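Local structure of hypothetical protein (Giardia lamblia, 3I3F) at residues 34-45 / 129-140; 57-65 / 100-109. The protein is of unknown function but belongs to the YjgF/endoribonuclease L-PSP family, whose trimers often act as enamine or imine deaminases. All blocks are in the same frame, centred on the assembly; numbering follows the deposited sequence.

How the contacts relate
Contact 1 is the antiparallel pairing of strand 38-41 with strand 131-139 in the middle of the mixed sheet; contact 2 is the packing of helix 56-74 against helix 95-108, which lie together on one face of that sheet. Their centres are 16 Å apart. Along the chain both helical segments fall between residues 45 and 129, so pairing the early strand with the last one encloses the whole helical layer. The two contacts touch where Thr-64 packs on Ser-44 and Val-45, and where Gln-60 OE1 meets Leu-130 N. Together they give the two-layer alpha/beta subunit of the YjgF-like family, and both reach the third subunit of the trimer.

Contact 1 of 2, residues 34-45 / 129-140; sequences VVNGMVYLGGSV and LLVEVVNVVAAQ. With LEA (pentanoic acid), chain F.
Gln-140 against Val-39, Val-136 against Leu-41 and Val-45 against Glu-132 make up much of this antiparallel strand pair of the YjgF-like sheet. At the end beside the type I' turn from Val-35 to Met-38, Gln-140 N donates to Gly-37 O. The Gln-140 side chain crosses those of Val-39 and Val-34 at about a right angle, its CG 3.6 Å from Val-39 CG2 and its NE2 against Val-34 CG1; NE2 is bonded to Ala-75 O, while a water joins OE1 to Gly-37 N. Next come Val-39 and Ala-138, whose N-H and C=O groups bond both ways, the 2.7 Å bond from Val-39 N to Ala-138 O being almost straight (178°). Val-136 has CG1 anti to its N (chi1 172°), which lays that methyl 3.8 Å from Leu-41 CD1. Beyond Leu-41 the direct pairing lapses, a water joining Leu-41 O to Asn-135 N, and resumes between Ser-44 and Val-133. Val-45 CG1 then touches both Leu-129 CD1 and Glu-132 CG, lying alongside the extended Glu-132 chain. That chain carries its carboxylate to the bound pentanoic acid, with Glu-132 OE2 3.7 Å from ligand C5 and Gly-43 O 3.2 Å from the same carbon.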
# COMPACT_ATOMS: atom_id res chain seq x y z
N VAL A 34 14.71 7.84 0.14
CA VAL A 34 15.43 7.34 -1.03
C VAL A 34 16.26 6.13 -0.64
O VAL A 34 16.98 6.16 0.36
CB VAL A 34 16.35 8.42 -1.64
CG1 VAL A 34 17.09 7.86 -2.85
CG2 VAL A 34 15.56 9.66 -2.01
N VAL A 35 16.14 5.06 -1.42
CA VAL A 35 16.89 3.82 -1.17
C VAL A 35 17.17 3.11 -2.50
O VAL A 35 16.24 2.82 -3.25
CB VAL A 35 16.12 2.87 -0.21
CG1 VAL A 35 14.71 2.61 -0.72
CG2 VAL A 35 16.88 1.56 -0.02
N ASN A 36 18.45 2.87 -2.78
CA ASN A 36 18.87 2.11 -3.96
C ASN A 36 18.25 2.62 -5.27
O ASN A 36 17.76 1.84 -6.09
CB ASN A 36 18.54 0.62 -3.78
CG ASN A 36 19.09 0.05 -2.49
OD1 ASN A 36 20.13 0.48 -2.00
ND2 ASN A 36 18.38 -0.93 -1.93
N GLY A 37 18.28 3.94 -5.47
CA GLY A 37 17.76 4.54 -6.70
C GLY A 37 16.24 4.59 -6.81
O GLY A 37 15.71 4.87 -7.88
N MET A 38 15.54 4.34 -5.70
CA MET A 38 14.08 4.41 -5.66
C MET A 38 13.65 5.45 -4.63
O MET A 38 14.27 5.58 -3.58
CB MET A 38 13.48 3.05 -5.31
CG MET A 38 13.78 1.95 -6.32
SD MET A 38 13.09 2.24 -7.96
CE MET A 38 11.34 2.17 -7.61
N VAL A 39 12.58 6.17 -4.95
CA VAL A 39 12.03 7.20 -4.07
C VAL A 39 10.66 6.76 -3.56
O VAL A 39 9.83 6.30 -4.35
CB VAL A 39 11.89 8.54 -4.80
CG1 VAL A 39 11.46 9.64 -3.83
CG2 VAL A 39 13.20 8.92 -5.48
N TYR A 40 10.45 6.89 -2.26
CA TYR A 40 9.17 6.63 -1.61
C TYR A 40 8.69 7.93 -0.98
O TYR A 40 9.50 8.70 -0.47
CB TYR A 40 9.32 5.57 -0.52
CG TYR A 40 9.66 4.19 -1.04
CD1 TYR A 40 8.69 3.20 -1.13
CD2 TYR A 40 10.96 3.89 -1.45
CE1 TYR A 40 9.00 1.94 -1.62
CE2 TYR A 40 11.28 2.63 -1.94
CZ TYR A 40 10.29 1.66 -2.02
OH TYR A 40 10.59 0.40 -2.50
N LEU A 41 7.38 8.17 -1.01
CA LEU A 41 6.81 9.35 -0.37
C LEU A 41 5.85 8.98 0.75
O LEU A 41 5.12 7.99 0.66
CB LEU A 41 6.05 10.22 -1.37
CG LEU A 41 6.80 10.75 -2.60
CD1 LEU A 41 5.90 11.68 -3.38
CD2 LEU A 41 8.08 11.47 -2.21
N GLY A 42 5.84 9.79 1.81
CA GLY A 42 4.78 9.72 2.81
C GLY A 42 3.48 10.23 2.20
O GLY A 42 3.48 10.78 1.09
N GLY A 43 2.38 10.04 2.92
CA GLY A 43 1.07 10.46 2.43
C GLY A 43 1.07 11.92 2.03
O GLY A 43 1.62 12.77 2.73
N SER A 44 0.46 12.20 0.87
CA SER A 44 0.35 13.56 0.35
C SER A 44 -1.10 14.00 0.36
O SER A 44 -1.99 13.23 -0.01
CB SER A 44 0.91 13.64 -1.07
OG SER A 44 2.30 13.34 -1.08
N VAL A 45 -1.34 15.24 0.78
CA VAL A 45 -2.68 15.80 0.89
C VAL A 45 -2.68 17.24 0.39
O VAL A 45 -1.61 17.81 0.12
CB VAL A 45 -3.18 15.73 2.35
CG1 VAL A 45 -3.31 14.27 2.80
CG2 VAL A 45 -2.24 16.50 3.28
N LEU A 129 -9.93 16.27 5.05
CA LEU A 129 -9.28 15.73 3.86
C LEU A 129 -10.29 15.04 2.94
O LEU A 129 -11.05 14.18 3.39
CB LEU A 129 -8.19 14.72 4.25
CG LEU A 129 -7.07 15.23 5.15
CD1 LEU A 129 -6.08 14.11 5.45
CD2 LEU A 129 -6.35 16.41 4.51
N LEU A 130 -10.29 15.44 1.67
CA LEU A 130 -11.18 14.85 0.67
C LEU A 130 -10.46 13.82 -0.20
O LEU A 130 -11.10 12.96 -0.81
CB LEU A 130 -11.76 15.95 -0.23
CG LEU A 130 -12.55 17.03 0.51
CD1 LEU A 130 -12.95 18.15 -0.45
CD2 LEU A 130 -13.78 16.45 1.19
N VAL A 131 -9.13 13.93 -0.26
CA VAL A 131 -8.30 13.02 -1.05
C VAL A 131 -6.94 12.88 -0.38
O VAL A 131 -6.44 13.82 0.25
CB VAL A 131 -8.13 13.53 -2.50
CG1 VAL A 131 -7.56 14.95 -2.51
CG2 VAL A 131 -7.24 12.59 -3.31
N GLU A 132 -6.35 11.70 -0.51
CA GLU A 132 -4.99 11.47 -0.04
C GLU A 132 -4.32 10.48 -0.99
O GLU A 132 -4.92 9.47 -1.35
CB GLU A 132 -5.00 10.92 1.38
CG GLU A 132 -3.60 10.75 1.97
CD GLU A 132 -3.59 10.44 3.45
OE1 GLU A 132 -4.67 10.49 4.09
OE2 GLU A 132 -2.50 10.15 3.98
N VAL A 133 -3.10 10.80 -1.39
CA VAL A 133 -2.33 9.93 -2.28
C VAL A 133 -1.17 9.35 -1.50
O VAL A 133 -0.37 10.09 -0.91
CB VAL A 133 -1.84 10.70 -3.52
CG1 VAL A 133 -0.98 9.80 -4.40
CG2 VAL A 133 -3.03 11.23 -4.31
N VAL A 134 -1.09 8.02 -1.47
CA VAL A 134 -0.13 7.31 -0.63
C VAL A 134 0.63 6.27 -1.44
O VAL A 134 0.28 5.97 -2.58
CB VAL A 134 -0.84 6.63 0.57
CG1 VAL A 134 -1.69 7.64 1.34
CG2 VAL A 134 -1.70 5.46 0.10
N ASN A 135 1.69 5.73 -0.83
CA ASN A 135 2.51 4.69 -1.46
C ASN A 135 3.02 5.08 -2.85
O ASN A 135 3.09 4.23 -3.75
CB ASN A 135 1.75 3.36 -1.50
CG ASN A 135 1.48 2.80 -0.12
OD1 ASN A 135 2.33 2.90 0.77
ND2 ASN A 135 0.31 2.22 0.07
N VAL A 136 3.38 6.34 -3.02
CA VAL A 136 4.03 6.78 -4.25
C VAL A 136 5.42 6.18 -4.27
O VAL A 136 6.21 6.39 -3.35
CB VAL A 136 4.12 8.31 -4.36
CG1 VAL A 136 4.98 8.71 -5.56
CG2 VAL A 136 2.74 8.91 -4.47
N VAL A 137 5.70 5.40 -5.31
CA VAL A 137 7.01 4.78 -5.52
C VAL A 137 7.50 5.22 -6.90
O VAL A 137 6.77 5.09 -7.89
CB VAL A 137 6.91 3.24 -5.47
CG1 VAL A 137 8.29 2.60 -5.65
CG2 VAL A 137 6.29 2.79 -4.15
N ALA A 138 8.71 5.75 -6.95
CA ALA A 138 9.27 6.30 -8.19
C ALA A 138 10.75 5.95 -8.33
O ALA A 138 11.44 5.74 -7.33
CB ALA A 138 9.09 7.81 -8.21
N ALA A 139 11.21 5.88 -9.57
CA ALA A 139 12.63 5.68 -9.86
C ALA A 139 13.34 7.03 -9.87
O ALA A 139 12.75 8.05 -10.23
CB ALA A 139 12.80 4.99 -11.20
N GLN A 140 14.61 7.03 -9.48
CA GLN A 140 15.44 8.23 -9.62
C GLN A 140 15.95 8.34 -11.06
O GLN A 140 15.99 7.36 -11.80
CB GLN A 140 16.63 8.19 -8.66
CG GLN A 140 16.28 8.59 -7.24
CD GLN A 140 17.51 8.80 -6.37
OE1 GLN A 140 18.41 7.96 -6.33
NE2 GLN A 140 17.56 9.93 -5.68
C2 LEA F . -0.35 10.27 8.69
O2 LEA F . 0.29 9.26 8.32
C3 LEA F . -0.46 11.47 7.78
C4 LEA F . 0.13 11.21 6.40
C5 LEA F . 0.04 12.42 5.46
C6 LEA F . -0.90 13.50 5.94
O1 LEA F . -0.91 10.33 9.80
O HOH W 1 19.72 6.33 -4.52
O HOH W 2 2.63 6.85 1.65
O HOH W 3 2.98 8.48 -1.13
O HOH W 4 5.72 5.32 -0.36
O HOH W 5 2.48 9.80 -1.27
O HOH W 6 2.15 10.80 -1.83

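Contact 2 of 2, residues 57-65 / 100-109; sequences LEEQTRQTF and RFNELYREVF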
# COMPACT_ATOMS: atom_id res chain seq x y z
N LEU A 57 -12.65 19.50 -3.43
CA LEU A 57 -11.95 18.36 -4.02
C LEU A 57 -10.92 18.79 -5.06
O LEU A 57 -9.79 18.31 -5.06
CB LEU A 57 -12.97 17.40 -4.65
CG LEU A 57 -12.47 16.11 -5.32
CD1 LEU A 57 -11.98 16.37 -6.74
CD2 LEU A 57 -11.40 15.41 -4.49
N GLU A 58 -11.31 19.71 -5.94
CA GLU A 58 -10.44 20.12 -7.04
C GLU A 58 -9.13 20.76 -6.55
O GLU A 58 -8.05 20.34 -6.97
CB GLU A 58 -11.17 21.06 -8.00
CG GLU A 58 -10.30 21.60 -9.12
CD GLU A 58 -11.09 22.08 -10.33
OE1 GLU A 58 -12.33 21.99 -10.33
OE2 GLU A 58 -10.44 22.53 -11.29
N GLU A 59 -9.24 21.75 -5.68
CA GLU A 59 -8.05 22.45 -5.19
C GLU A 59 -7.18 21.57 -4.29
O GLU A 59 -5.95 21.67 -4.33
CB GLU A 59 -8.44 23.75 -4.47
CG GLU A 59 -9.12 24.78 -5.38
CD GLU A 59 -8.26 25.18 -6.57
OE1 GLU A 59 -7.03 25.32 -6.42
OE2 GLU A 59 -8.83 25.37 -7.67
N GLN A 60 -7.80 20.69 -3.50
CA GLN A 60 -7.02 19.72 -2.73
C GLN A 60 -6.27 18.75 -3.64
O GLN A 60 -5.13 18.41 -3.37
CB GLN A 60 -7.91 18.93 -1.75
CG GLN A 60 -8.32 19.74 -0.53
CD GLN A 60 -9.01 18.90 0.54
OE1 GLN A 60 -8.79 17.69 0.63
NE2 GLN A 60 -9.83 19.55 1.35
N THR A 61 -6.92 18.34 -4.73
CA THR A 61 -6.30 17.43 -5.69
C THR A 61 -5.11 18.08 -6.38
O THR A 61 -4.04 17.47 -6.47
CB THR A 61 -7.32 16.94 -6.74
OG1 THR A 61 -8.36 16.21 -6.08
CG2 THR A 61 -6.65 16.04 -7.77
N ARG A 62 -5.27 19.31 -6.85
CA ARG A 62 -4.18 20.03 -7.52
C ARG A 62 -3.00 20.24 -6.57
O ARG A 62 -1.85 20.06 -6.96
CB ARG A 62 -4.67 21.37 -8.07
CG ARG A 62 -5.64 21.24 -9.23
CD ARG A 62 -6.09 22.61 -9.74
NE ARG A 62 -7.03 22.51 -10.85
CZ ARG A 62 -6.68 22.32 -12.12
NH1 ARG A 62 -5.40 22.20 -12.44
NH2 ARG A 62 -7.61 22.24 -13.07
N GLN A 63 -3.29 20.62 -5.33
CA GLN A 63 -2.25 20.84 -4.33
C GLN A 63 -1.52 19.54 -3.98
O GLN A 63 -0.30 19.54 -3.81
CB GLN A 63 -2.83 21.49 -3.07
CG GLN A 63 -1.79 21.86 -2.02
CD GLN A 63 -0.85 22.95 -2.50
OE1 GLN A 63 -1.29 24.06 -2.82
NE2 GLN A 63 0.44 22.65 -2.54
N THR A 64 -2.27 18.44 -3.88
CA THR A 64 -1.68 17.14 -3.57
C THR A 64 -0.64 16.73 -4.61
O THR A 64 0.46 16.32 -4.27
CB THR A 64 -2.76 16.04 -3.47
OG1 THR A 64 -3.63 16.33 -2.36
CG2 THR A 64 -2.13 14.67 -3.26
N PHE A 65 -0.99 16.85 -5.89
CA PHE A 65 -0.06 16.45 -6.95
C PHE A 65 1.07 17.45 -7.16
O PHE A 65 2.15 17.07 -7.59
CB PHE A 65 -0.81 16.13 -8.24
CG PHE A 65 -1.50 14.80 -8.19
CD1 PHE A 65 -0.76 13.62 -8.22
CD2 PHE A 65 -2.88 14.71 -8.07
CE1 PHE A 65 -1.38 12.39 -8.16
CE2 PHE A 65 -3.51 13.48 -8.00
CZ PHE A 65 -2.76 12.31 -8.04
N ARG A 100 -14.54 14.16 -10.91
CA ARG A 100 -13.69 15.33 -11.08
C ARG A 100 -12.24 15.02 -10.71
O ARG A 100 -11.31 15.47 -11.38
CB ARG A 100 -14.21 16.53 -10.27
CG ARG A 100 -13.42 17.83 -10.47
CD ARG A 100 -13.24 18.15 -11.95
NE ARG A 100 -12.59 19.44 -12.19
CZ ARG A 100 -12.02 19.78 -13.35
NH1 ARG A 100 -12.00 18.94 -14.38
NH2 ARG A 100 -11.46 20.98 -13.48
N PHE A 101 -12.05 14.23 -9.66
CA PHE A 101 -10.71 13.79 -9.29
C PHE A 101 -10.01 13.11 -10.47
O PHE A 101 -8.86 13.41 -10.76
CB PHE A 101 -10.71 12.85 -8.09
CG PHE A 101 -9.38 12.21 -7.85
CD1 PHE A 101 -8.40 12.87 -7.13
CD2 PHE A 101 -9.09 10.96 -8.39
CE1 PHE A 101 -7.15 12.29 -6.94
CE2 PHE A 101 -7.85 10.38 -8.20
CZ PHE A 101 -6.88 11.05 -7.47
N ASN A 102 -10.71 12.19 -11.12
CA ASN A 102 -10.11 11.45 -12.24
C ASN A 102 -9.84 12.33 -13.46
O ASN A 102 -8.84 12.13 -14.15
CB ASN A 102 -10.97 10.24 -12.62
CG ASN A 102 -10.87 9.13 -11.59
OD1 ASN A 102 -9.78 8.81 -11.11
ND2 ASN A 102 -12.00 8.53 -11.25
N GLU A 103 -10.70 13.32 -13.70
CA GLU A 103 -10.45 14.30 -14.76
C GLU A 103 -9.15 15.05 -14.48
O GLU A 103 -8.32 15.21 -15.38
CB GLU A 103 -11.61 15.29 -14.87
CG GLU A 103 -12.92 14.65 -15.33
CD GLU A 103 -14.11 15.59 -15.27
OE1 GLU A 103 -14.00 16.69 -14.69
OE2 GLU A 103 -15.18 15.21 -15.79
N LEU A 104 -8.98 15.50 -13.24
CA LEU A 104 -7.77 16.21 -12.83
C LEU A 104 -6.55 15.29 -12.85
O LEU A 104 -5.46 15.71 -13.24
CB LEU A 104 -7.95 16.81 -11.43
CG LEU A 104 -9.00 17.92 -11.33
CD1 LEU A 104 -9.40 18.14 -9.88
CD2 LEU A 104 -8.49 19.20 -11.97
N TYR A 105 -6.74 14.04 -12.44
CA TYR A 105 -5.68 13.04 -12.46
C TYR A 105 -5.10 12.88 -13.87
O TYR A 105 -3.89 12.80 -14.04
CB TYR A 105 -6.22 11.70 -11.96
CG TYR A 105 -5.16 10.64 -11.79
CD1 TYR A 105 -4.44 10.54 -10.60
CD2 TYR A 105 -4.88 9.73 -12.80
CE1 TYR A 105 -3.47 9.57 -10.43
CE2 TYR A 105 -3.91 8.75 -12.64
CZ TYR A 105 -3.21 8.68 -11.45
OH TYR A 105 -2.24 7.71 -11.27
N ARG A 106 -5.98 12.85 -14.86
CA ARG A 106 -5.56 12.70 -16.25
C ARG A 106 -4.85 13.95 -16.80
O ARG A 106 -4.16 13.86 -17.81
CB ARG A 106 -6.75 12.33 -17.14
CG ARG A 106 -7.24 10.90 -16.93
CD ARG A 106 -8.27 10.50 -17.97
NE ARG A 106 -9.49 11.31 -17.88
CZ ARG A 106 -10.56 11.00 -17.14
NH1 ARG A 106 -10.60 9.90 -16.40
NH2 ARG A 106 -11.60 11.82 -17.13
N GLU A 107 -5.04 15.10 -16.15
CA GLU A 107 -4.28 16.30 -16.50
C GLU A 107 -2.86 16.26 -15.93
O GLU A 107 -1.96 16.93 -16.44
CB GLU A 107 -5.00 17.56 -16.00
CG GLU A 107 -6.32 17.84 -16.70
CD GLU A 107 -7.03 19.07 -16.17
OE1 GLU A 107 -6.51 19.72 -15.24
OE2 GLU A 107 -8.11 19.40 -16.70
N VAL A 108 -2.66 15.49 -14.86
CA VAL A 108 -1.33 15.32 -14.27
C VAL A 108 -0.56 14.25 -15.04
O VAL A 108 0.61 14.44 -15.38
CB VAL A 108 -1.43 14.92 -12.78
CG1 VAL A 108 -0.04 14.64 -12.21
CG2 VAL A 108 -2.13 16.02 -11.99
N PHE A 109 -1.23 13.13 -15.30
CA PHE A 109 -0.67 12.03 -16.09
C PHE A 109 -1.40 12.02 -17.43
O PHE A 109 -2.40 11.33 -17.60
CB PHE A 109 -0.81 10.71 -15.32
CG PHE A 109 -0.20 10.75 -13.95
CD1 PHE A 109 1.17 10.57 -13.79
CD2 PHE A 109 -0.97 11.01 -12.83
CE1 PHE A 109 1.75 10.62 -12.53
CE2 PHE A 109 -0.40 11.06 -11.56
CZ PHE A 109 0.96 10.86 -11.41
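Helices 57-65 and 100-108 run in roughly the same direction, their axes 9.7 Å apart at closest approach and crossing at -30°. Phe-65 and Leu-104 fill the interface. Leu-104 sends its two methyls different ways: CD1 lies 3.6 Å from Glu-58 CA, whereas CD2 sits over the centre of the Arg-100 guanidinium. Over this methyl Arg-100 grips Glu-58 side-on, NE to OE1 and NH2 to OE2 (2.9 Å for the latter). Both nitrogens come from above the carboxylate plane, which stands 75° from the guanidinium. A bend at chi2 (50°) turns the Arg-100 guanidinium toward Glu-58, and its NH1 also bonds Glu-103 OE1, one turn on in the same helix. In one of its two conformers Arg-62 lays a guanidinium face over Leu-104 CD2, bonds Glu-58 OE2 weakly and makes a long salt bridge to Glu-107 (NH2 to OE1 3.5 Å), so acids bracket the two arginines and probably offset their mutual charge. Deeper in, Thr-61 OG1 meets the Phe-101 ring at its edge, 3.5 Å from CD1, while bonding to Leu-57 O. Phe-65 CZ lies 3.5 Å from Tyr-105 CD1, near the plane of the tyrosine ring, the two rings meeting obliquely. The edge of Phe-109 is turned toward the Phe-65 face in an offset edge-to-face pair, CE2 to CE1 3.8 Å, and Val-108 CG2 packs on Phe-65 CB. Phe-65 and Phe-101 also rest on strand 131-139, through Val-133 and Val-131. Salt bridges on the solvent side and aromatic rings further in thus join the paired helices that back the beta-sheet in the YjgF-like fold.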